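Local atomic coordinates of putative HAD family hydrolase (Streptomyces avermitilis, PDB entry 3MMZ), a protein that probably acts as a phosphate-ester hydrolase of the HAD superfamily, forming the C-terminal domain of a longer protein thought to make CMP-N-acylneuraminate from CTP. Residues V105-N110 with P116-V121; V15-D18 with T22-D25; A150-A155 with P161-L166. One frame throughout, in Å; residues are numbered along the deposited sequence.

Contact 1: residues V105-N110 with P116-V121; sequences VLYVGN and PCFALV. With CA (calcium ion), chain M.
Tyr107 and Val105 on strand 105-109 meet Cys117 and Phe118 of helix 115-120, and Val121 just after its end, in a buried, apolar strand-to-helix contact within the beta-alpha-beta unit completed by strand 123-126. The axes of strand 105-109 and of the short helical piece 116-120 run nearly antiparallel, at 161° and 8.7 Å at closest approach, as they must when the helix carries the chain back beside the sheet. Past the strand's end, Asn110 OD1 binds calcium at 2.3 Å. Tyr107 has the largest share of the contact, with Val121 next. Cys117 CB sits over the centre of the tyrosine ring, 3.8 Å from the centroid, in a CH-pi contact, and Cys117 SG rides over the same face at 4.5 Å from that centroid; a chi1 of 177° swings the ring away from the backbone N and under the cysteine. Phe118 comes in at the ring's rim, its CE1 3.7 Å from Tyr107 CD2, and the two side chains cross at about a right angle. Val121 wedges in with both branches: CG2 lies 3.7 Å from Tyr107 CB, and CG1 lies 3.9 Å from Val105 CG1. Gly109 suits its place because a side chain there would be pressed against both aromatic rings. Replacing Tyr107 by alanine is likely to open a gap beneath Cys117 and leave Asp114 without the phenol oxygen it bonds. With no hydrogen bond across, dispersion and fit of shape do the joining.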
loop_
_atom_site.group_PDB
_atom_site.type_symbol
_atom_site.label_atom_id
_atom_site.label_comp_id
_atom_site.label_asym_id
_atom_site.label_seq_id
_atom_site.Cartn_x
_atom_site.Cartn_y
_atom_site.Cartn_z
ATOM N N VAL D 105 -4.396 -18.452 30.130
ATOM C CA VAL D 105 -4.591 -17.027 29.926
ATOM C C VAL D 105 -4.035 -16.619 28.559
ATOM O O VAL D 105 -2.915 -17.001 28.170
ATOM C CB VAL D 105 -3.952 -16.185 31.062
ATOM C CG1 VAL D 105 -4.070 -14.684 30.778
ATOM C CG2 VAL D 105 -4.623 -16.513 32.405
ATOM N N LEU D 106 -4.841 -15.858 27.834
ATOM C CA LEU D 106 -4.402 -15.236 26.591
ATOM C C LEU D 106 -4.082 -13.776 26.885
ATOM O O LEU D 106 -4.936 -13.023 27.361
ATOM C CB LEU D 106 -5.493 -15.369 25.524
ATOM C CG LEU D 106 -5.124 -15.024 24.076
ATOM C CD1 LEU D 106 -6.107 -15.693 23.127
ATOM C CD2 LEU D 106 -5.145 -13.514 23.887
ATOM N N TYR D 107 -2.841 -13.375 26.629
ATOM C CA TYR D 107 -2.441 -11.992 26.838
ATOM C C TYR D 107 -2.008 -11.380 25.516
ATOM O O TYR D 107 -1.183 -11.958 24.825
ATOM C CB TYR D 107 -1.283 -11.889 27.841
ATOM C CG TYR D 107 -0.786 -10.460 28.026
ATOM C CD1 TYR D 107 -1.394 -9.604 28.946
ATOM C CD2 TYR D 107 0.285 -9.966 27.283
ATOM C CE1 TYR D 107 -0.947 -8.288 29.125
ATOM C CE2 TYR D 107 0.746 -8.649 27.452
ATOM C CZ TYR D 107 0.123 -7.821 28.379
ATOM O OH TYR D 107 0.554 -6.530 28.563
ATOM N N VAL D 108 -2.542 -10.207 25.192
ATOM C CA VAL D 108 -2.209 -9.519 23.932
ATOM C C VAL D 108 -1.364 -8.289 24.200
ATOM O O VAL D 108 -1.753 -7.435 25.002
ATOM C CB VAL D 108 -3.479 -9.052 23.173
ATOM C CG1 VAL D 108 -3.149 -8.719 21.711
ATOM C CG2 VAL D 108 -4.544 -10.109 23.232
ATOM N N GLY D 109 -0.225 -8.180 23.513
ATOM C CA GLY D 109 0.646 -7.013 23.673
ATOM C C GLY D 109 1.375 -6.632 22.400
ATOM O O GLY D 109 1.168 -7.250 21.349
ATOM N N ASN D 110 2.217 -5.604 22.494
ATOM C CA ASN D 110 2.876 -5.029 21.316
ATOM C C ASN D 110 4.320 -4.574 21.541
ATOM O O ASN D 110 5.008 -4.285 20.575
ATOM C CB ASN D 110 2.089 -3.820 20.797
ATOM C CG ASN D 110 2.347 -2.580 21.624
ATOM O OD1 ASN D 110 2.037 -2.555 22.813
ATOM N ND2 ASN D 110 2.943 -1.562 21.015
ATOM N N PRO D 116 7.728 -9.725 29.867
ATOM C CA PRO D 116 7.536 -10.473 31.121
ATOM C C PRO D 116 6.112 -11.050 31.292
ATOM O O PRO D 116 5.957 -12.125 31.883
ATOM C CB PRO D 116 7.865 -9.436 32.213
ATOM C CG PRO D 116 8.781 -8.463 31.539
ATOM C CD PRO D 116 8.244 -8.366 30.114
ATOM N N CYS D 117 5.089 -10.361 30.789
ATOM C CA CYS D 117 3.730 -10.923 30.799
ATOM C C CYS D 117 3.633 -12.126 29.866
ATOM O O CYS D 117 3.018 -13.132 30.217
ATOM C CB CYS D 117 2.678 -9.883 30.403
ATOM S SG CYS D 117 2.423 -8.633 31.667
ATOM N N PHE D 118 4.254 -12.007 28.689
ATOM C CA PHE D 118 4.320 -13.086 27.701
ATOM C C PHE D 118 4.879 -14.358 28.354
ATOM O O PHE D 118 4.316 -15.433 28.182
ATOM C CB PHE D 118 5.212 -12.675 26.508
ATOM C CG PHE D 118 4.489 -11.971 25.382
ATOM C CD1 PHE D 118 3.320 -11.247 25.602
ATOM C CD2 PHE D 118 5.006 -12.029 24.081
ATOM C CE1 PHE D 118 2.661 -10.608 24.536
ATOM C CE2 PHE D 118 4.372 -11.393 23.020
ATOM C CZ PHE D 118 3.191 -10.686 23.240
ATOM N N ALA D 119 5.970 -14.219 29.110
ATOM C CA ALA D 119 6.615 -15.355 29.796
ATOM C C ALA D 119 5.720 -16.010 30.854
ATOM O O ALA D 119 5.828 -17.213 31.107
ATOM C CB ALA D 119 7.956 -14.937 30.424
ATOM N N LEU D 120 4.862 -15.206 31.475
ATOM C CA LEU D 120 3.943 -15.666 32.517
ATOM C C LEU D 120 2.801 -16.548 31.989
ATOM O O LEU D 120 2.384 -17.490 32.663
ATOM C CB LEU D 120 3.333 -14.453 33.231
ATOM C CG LEU D 120 3.061 -14.329 34.736
ATOM C CD1 LEU D 120 2.601 -15.622 35.423
ATOM C CD2 LEU D 120 4.298 -13.785 35.426
ATOM N N VAL D 121 2.285 -16.238 30.801
ATOM C CA VAL D 121 1.006 -16.813 30.364
ATOM C C VAL D 121 1.149 -17.910 29.315
ATOM O O VAL D 121 2.180 -18.019 28.653
ATOM C CB VAL D 121 0.023 -15.735 29.864
ATOM C CG1 VAL D 121 -0.209 -14.685 30.943
ATOM C CG2 VAL D 121 0.534 -15.079 28.556
HETATM CA CA CA M . 1.634 -1.158 24.644
HETATM O O HOH W 1 2.813 0.507 23.492
HETATM O O HOH W 2 1.241 0.312 26.496
HETATM O O HOH W 3 3.113 -2.493 25.883
#

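Contact 2: residues V15-D18 with T22-D25; sequences VVLD and TQTD. With CA (calcium ion), chain M.
Asp18 and Thr22 lie 5.8 Å apart between their CA atoms, where the chain leaves strand 14-17 of the parallel sheet and bends back on itself. The second segment has no regular helix or strand, and no backbone-to-backbone hydrogen bond joins the two; side chains of the loop hold the turn instead. Thr22 OG1 gives a hydrogen bond of 2.8 Å to Asp18 OD2, arriving on the anti lone pair, the one turned away from the other carboxylate oxygen. That same OD2 binds the calcium ion at 2.4 Å, so the threonine fixes the rotation of the carboxylate from one quarter while the metal holds it from another. The threonine torsion serves this: Thr22 OG1 stands anti to its own carbonyl carbon (chi1 -67°), which leaves the methyl CG2 to pack 3.5 Å from Asp18 O. Threonine fits because it offers a donor and an apolar branch together. Asp18 OD1 does not bind the metal but accepts a hydrogen bond of 3.2 Å from one of the calcium's waters. Behind the carboxylate, Gln23 reaches back so that NE2 bonds Asp18 O at 3.1 Å, nearly straight at 176°; the acceptor lies in the plane of the glutamine amide, although the donor stands 41° out of the carbonyl plane. NE2 also passes across Leu17 CB. Asp20, through its backbone oxygen, and Asn110 add further calcium ligands. This arrangement is consistent with the DxDx(T/V) motif (Asp18, Asp20, Thr22) at a strand end in HAD phosphatases, whose first aspartate is in relatives the nucleophile and whose metal is normally magnesium.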
loop_
_atom_site.group_PDB
_atom_site.type_symbol
_atom_site.label_atom_id
_atom_site.label_comp_id
_atom_site.label_asym_id
_atom_site.label_seq_id
_atom_site.Cartn_x
_atom_site.Cartn_y
_atom_site.Cartn_z
ATOM N N VAL D 15 -8.927 -13.484 28.941
ATOM C CA VAL D 15 -8.292 -12.655 27.904
ATOM C C VAL D 15 -7.858 -11.329 28.530
ATOM O O VAL D 15 -8.698 -10.526 28.973
ATOM C CB VAL D 15 -9.231 -12.390 26.690
ATOM C CG1 VAL D 15 -8.611 -11.391 25.714
ATOM C CG2 VAL D 15 -9.550 -13.690 25.955
ATOM N N VAL D 16 -6.547 -11.108 28.567
ATOM C CA VAL D 16 -5.989 -9.900 29.150
ATOM C C VAL D 16 -5.368 -9.050 28.048
ATOM O O VAL D 16 -4.573 -9.551 27.249
ATOM C CB VAL D 16 -4.953 -10.219 30.255
ATOM C CG1 VAL D 16 -4.445 -8.926 30.900
ATOM C CG2 VAL D 16 -5.574 -11.128 31.329
ATOM N N LEU D 17 -5.744 -7.779 28.004
ATOM C CA LEU D 17 -5.324 -6.890 26.913
ATOM C C LEU D 17 -4.462 -5.727 27.393
ATOM O O LEU D 17 -4.828 -5.003 28.315
ATOM C CB LEU D 17 -6.555 -6.339 26.167
ATOM C CG LEU D 17 -7.601 -7.341 25.669
ATOM C CD1 LEU D 17 -8.856 -6.607 25.202
ATOM C CD2 LEU D 17 -7.066 -8.221 24.550
ATOM N N ASP D 18 -3.303 -5.566 26.762
ATOM C CA ASP D 18 -2.578 -4.312 26.797
ATOM C C ASP D 18 -3.428 -3.235 26.090
ATOM O O ASP D 18 -4.354 -3.571 25.352
ATOM C CB ASP D 18 -1.218 -4.490 26.124
ATOM C CG ASP D 18 -0.471 -3.186 25.965
ATOM O OD1 ASP D 18 -0.264 -2.476 26.973
ATOM O OD2 ASP D 18 -0.109 -2.860 24.823
ATOM N N THR D 22 -1.931 -1.796 21.195
ATOM C CA THR D 22 -2.604 -3.096 21.099
ATOM C C THR D 22 -4.068 -2.897 20.717
ATOM O O THR D 22 -4.540 -3.485 19.740
ATOM C CB THR D 22 -2.440 -3.908 22.418
ATOM O OG1 THR D 22 -1.059 -4.262 22.571
ATOM C CG2 THR D 22 -3.294 -5.194 22.412
ATOM N N GLN D 23 -4.767 -2.060 21.485
ATOM C CA GLN D 23 -6.112 -1.588 21.123
ATOM C C GLN D 23 -6.041 -0.243 20.395
ATOM O O GLN D 23 -7.066 0.301 19.982
ATOM C CB GLN D 23 -6.968 -1.442 22.383
ATOM C CG GLN D 23 -7.173 -2.741 23.115
ATOM C CD GLN D 23 -7.978 -2.574 24.394
ATOM O OE1 GLN D 23 -9.163 -2.239 24.360
ATOM N NE2 GLN D 23 -7.327 -2.785 25.529
ATOM N N THR D 24 -4.829 0.308 20.279
ATOM C CA THR D 24 -4.605 1.564 19.544
ATOM C C THR D 24 -3.402 1.389 18.629
ATOM O O THR D 24 -2.655 0.424 18.763
ATOM C CB THR D 24 -4.291 2.765 20.479
ATOM O OG1 THR D 24 -2.922 2.700 20.902
ATOM C CG2 THR D 24 -5.223 2.817 21.700
ATOM N N ASP D 25 -3.206 2.344 17.723
ATOM C CA ASP D 25 -2.040 2.349 16.832
ATOM C C ASP D 25 -0.778 2.953 17.486
ATOM O O ASP D 25 0.187 3.293 16.781
ATOM C CB ASP D 25 -2.383 3.080 15.519
ATOM C CG ASP D 25 -2.713 4.566 15.730
ATOM O OD1 ASP D 25 -2.649 5.066 16.867
ATOM O OD2 ASP D 25 -3.051 5.249 14.747
HETATM CA CA CA M . 1.634 -1.158 24.644
HETATM O O HOH W 2 1.241 0.312 26.496
HETATM O O HOH W 1 2.813 0.507 23.492
HETATM O O HOH W 3 3.113 -2.493 25.883
#

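Contact 3: residues A150-A155 with P161-L166; sequences AIREIA and PSLDSL
Leu163 packs against Ala155 and Arg152 of helix 150-159, the last helix of this Rossmann-like HAD domain, from a type I' beta turn spanning Ser162 to Ser165. The close part is made by the leucine's methyls, one on alanine, the other over the guanidinium face. Leu163 CD2 rests 4.0 Å from Ala155 CB, and alanine suits the spot because its single methyl lets the leucine branch come up to the helix backbone. Leucine suits the contact, if not the positive phi of the turn: its two branches divide the work, and CD1 lies over the Arg152 guanidinium offset toward the rim, 4.1 Å from NH1. Leu46 and Ala50 of helix 42-53 also touch this leucine, so that it lies between two helices, with Val112 of a neighbouring subunit also against it. The other part is looser and wet. Arg152 comes no nearer to Pro161 O than 4.0 Å from NH1, and a water fills the interval. The arginine's main polar partner is Asp111 of a neighbouring subunit, to which it forms a salt bridge, so the helix face here also belongs to a subunit interface. The turn braces itself on Ser162 O, which accepts from both the backbone nitrogen and the hydroxyl of Ser165, OG lying 2.7 Å away. The bridging water takes a hydrogen bond of 2.8 Å from Arg152 NH1 and gives one of 2.6 Å to Pro161 O.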
loop_
_atom_site.group_PDB
_atom_site.type_symbol
_atom_site.label_atom_id
_atom_site.label_comp_id
_atom_site.label_asym_id
_atom_site.label_seq_id
_atom_site.Cartn_x
_atom_site.Cartn_y
_atom_site.Cartn_z
ATOM N N ALA D 150 -7.182 -5.708 15.721
ATOM C CA ALA D 150 -6.411 -6.895 16.105
ATOM C C ALA D 150 -7.173 -7.757 17.117
ATOM O O ALA D 150 -7.096 -8.979 17.066
ATOM C CB ALA D 150 -5.052 -6.487 16.672
ATOM N N ILE D 151 -7.904 -7.129 18.038
ATOM C CA ILE D 151 -8.665 -7.899 19.025
ATOM C C ILE D 151 -9.880 -8.568 18.376
ATOM O O ILE D 151 -10.236 -9.705 18.723
ATOM C CB ILE D 151 -9.096 -7.049 20.256
ATOM C CG1 ILE D 151 -7.932 -6.151 20.757
ATOM C CG2 ILE D 151 -9.596 -7.959 21.394
ATOM C CD1 ILE D 151 -6.626 -6.901 21.023
ATOM N N ARG D 152 -10.491 -7.887 17.409
ATOM C CA ARG D 152 -11.557 -8.506 16.637
ATOM C C ARG D 152 -11.071 -9.764 15.915
ATOM O O ARG D 152 -11.772 -10.768 15.889
ATOM C CB ARG D 152 -12.201 -7.542 15.645
ATOM C CG ARG D 152 -13.585 -8.049 15.211
ATOM C CD ARG D 152 -13.876 -7.703 13.805
ATOM N NE ARG D 152 -15.069 -8.389 13.268
ATOM C CZ ARG D 152 -15.080 -9.639 12.805
ATOM N NH1 ARG D 152 -16.192 -10.162 12.308
ATOM N NH2 ARG D 152 -13.974 -10.385 12.847
ATOM N N GLU D 153 -9.867 -9.711 15.348
ATOM C CA GLU D 153 -9.263 -10.892 14.718
ATOM C C GLU D 153 -9.090 -12.050 15.709
ATOM O O GLU D 153 -9.446 -13.189 15.407
ATOM C CB GLU D 153 -7.921 -10.528 14.076
ATOM C CG GLU D 153 -7.283 -11.666 13.293
ATOM C CD GLU D 153 -5.959 -11.279 12.646
ATOM O OE1 GLU D 153 -5.508 -10.132 12.815
ATOM O OE2 GLU D 153 -5.374 -12.136 11.950
ATOM N N ILE D 154 -8.520 -11.760 16.881
ATOM C CA ILE D 154 -8.373 -12.763 17.940
ATOM C C ILE D 154 -9.736 -13.335 18.347
ATOM O O ILE D 154 -9.886 -14.543 18.552
ATOM C CB ILE D 154 -7.626 -12.173 19.163
ATOM C CG1 ILE D 154 -6.220 -11.720 18.727
ATOM C CG2 ILE D 154 -7.547 -13.180 20.323
ATOM C CD1 ILE D 154 -5.481 -10.861 19.757
ATOM N N ALA D 155 -10.737 -12.474 18.456
ATOM C CA ALA D 155 -12.075 -12.937 18.804
ATOM C C ALA D 155 -12.566 -13.978 17.792
ATOM O O ALA D 155 -13.234 -14.939 18.172
ATOM C CB ALA D 155 -13.057 -11.752 18.910
ATOM N N PRO D 161 -15.865 -17.152 12.611
ATOM C CA PRO D 161 -16.104 -15.984 11.761
ATOM C C PRO D 161 -17.350 -15.169 12.125
ATOM O O PRO D 161 -17.367 -13.970 11.862
ATOM C CB PRO D 161 -16.227 -16.592 10.353
ATOM C CG PRO D 161 -15.522 -17.903 10.431
ATOM C CD PRO D 161 -15.794 -18.400 11.826
ATOM N N SER D 162 -18.373 -15.776 12.731
ATOM C CA SER D 162 -19.555 -14.979 13.115
ATOM C C SER D 162 -19.521 -14.460 14.560
ATOM O O SER D 162 -20.487 -13.831 15.033
ATOM C CB SER D 162 -20.870 -15.715 12.802
ATOM O OG SER D 162 -21.367 -16.419 13.930
ATOM N N LEU D 163 -18.395 -14.704 15.242
ATOM C CA LEU D 163 -18.204 -14.306 16.645
ATOM C C LEU D 163 -19.246 -14.960 17.549
ATOM O O LEU D 163 -19.600 -14.429 18.606
ATOM C CB LEU D 163 -18.198 -12.775 16.806
ATOM C CG LEU D 163 -17.193 -12.000 15.940
ATOM C CD1 LEU D 163 -17.217 -10.518 16.262
ATOM C CD2 LEU D 163 -15.778 -12.544 16.080
ATOM N N ASP D 164 -19.726 -16.118 17.108
ATOM C CA ASP D 164 -20.730 -16.901 17.822
ATOM C C ASP D 164 -22.081 -16.178 17.980
ATOM O O ASP D 164 -22.885 -16.532 18.849
ATOM C CB ASP D 164 -20.177 -17.371 19.178
ATOM C CG ASP D 164 -20.759 -18.699 19.613
ATOM O OD1 ASP D 164 -21.001 -19.568 18.749
ATOM O OD2 ASP D 164 -20.972 -18.876 20.828
ATOM N N SER D 165 -22.323 -15.176 17.131
ATOM C CA SER D 165 -23.590 -14.436 17.110
ATOM C C SER D 165 -24.643 -15.184 16.292
ATOM O O SER D 165 -25.850 -14.989 16.477
ATOM C CB SER D 165 -23.378 -13.044 16.506
ATOM O OG SER D 165 -23.062 -13.141 15.124
ATOM N N LEU D 166 -24.166 -16.024 15.377
ATOM C CA LEU D 166 -25.022 -16.835 14.517
ATOM C C LEU D 166 -24.518 -18.265 14.475
ATOM O O LEU D 166 -23.305 -18.500 14.508
ATOM C CB LEU D 166 -25.020 -16.288 13.086
ATOM C CG LEU D 166 -25.506 -14.880 12.756
ATOM C CD1 LEU D 166 -25.159 -14.611 11.316
ATOM C CD2 LEU D 166 -27.006 -14.730 12.974
HETATM O O HOH W 4 -15.877 -12.307 10.565
#

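In the fold
From the N terminus, contact 2 comes first, closing the short loop that follows strand 14-17. Contact 1 then closes the turn from strand 105-109 into helix 115-120, and contact 3 folds the tail after the last helix back onto it. The three lie in series, neither nested nor crossed. Contacts 1 and 2 are neighbours: their strands pair side by side in the parallel sheet, and Asp18 and Asn110 meet at one calcium ion with three shared waters. Contact 3 stands on the other side of the sheet from the helix of contact 1; Ile151 and Ile154 pack on Val108, and Ile151 also touches Leu17 and Thr22.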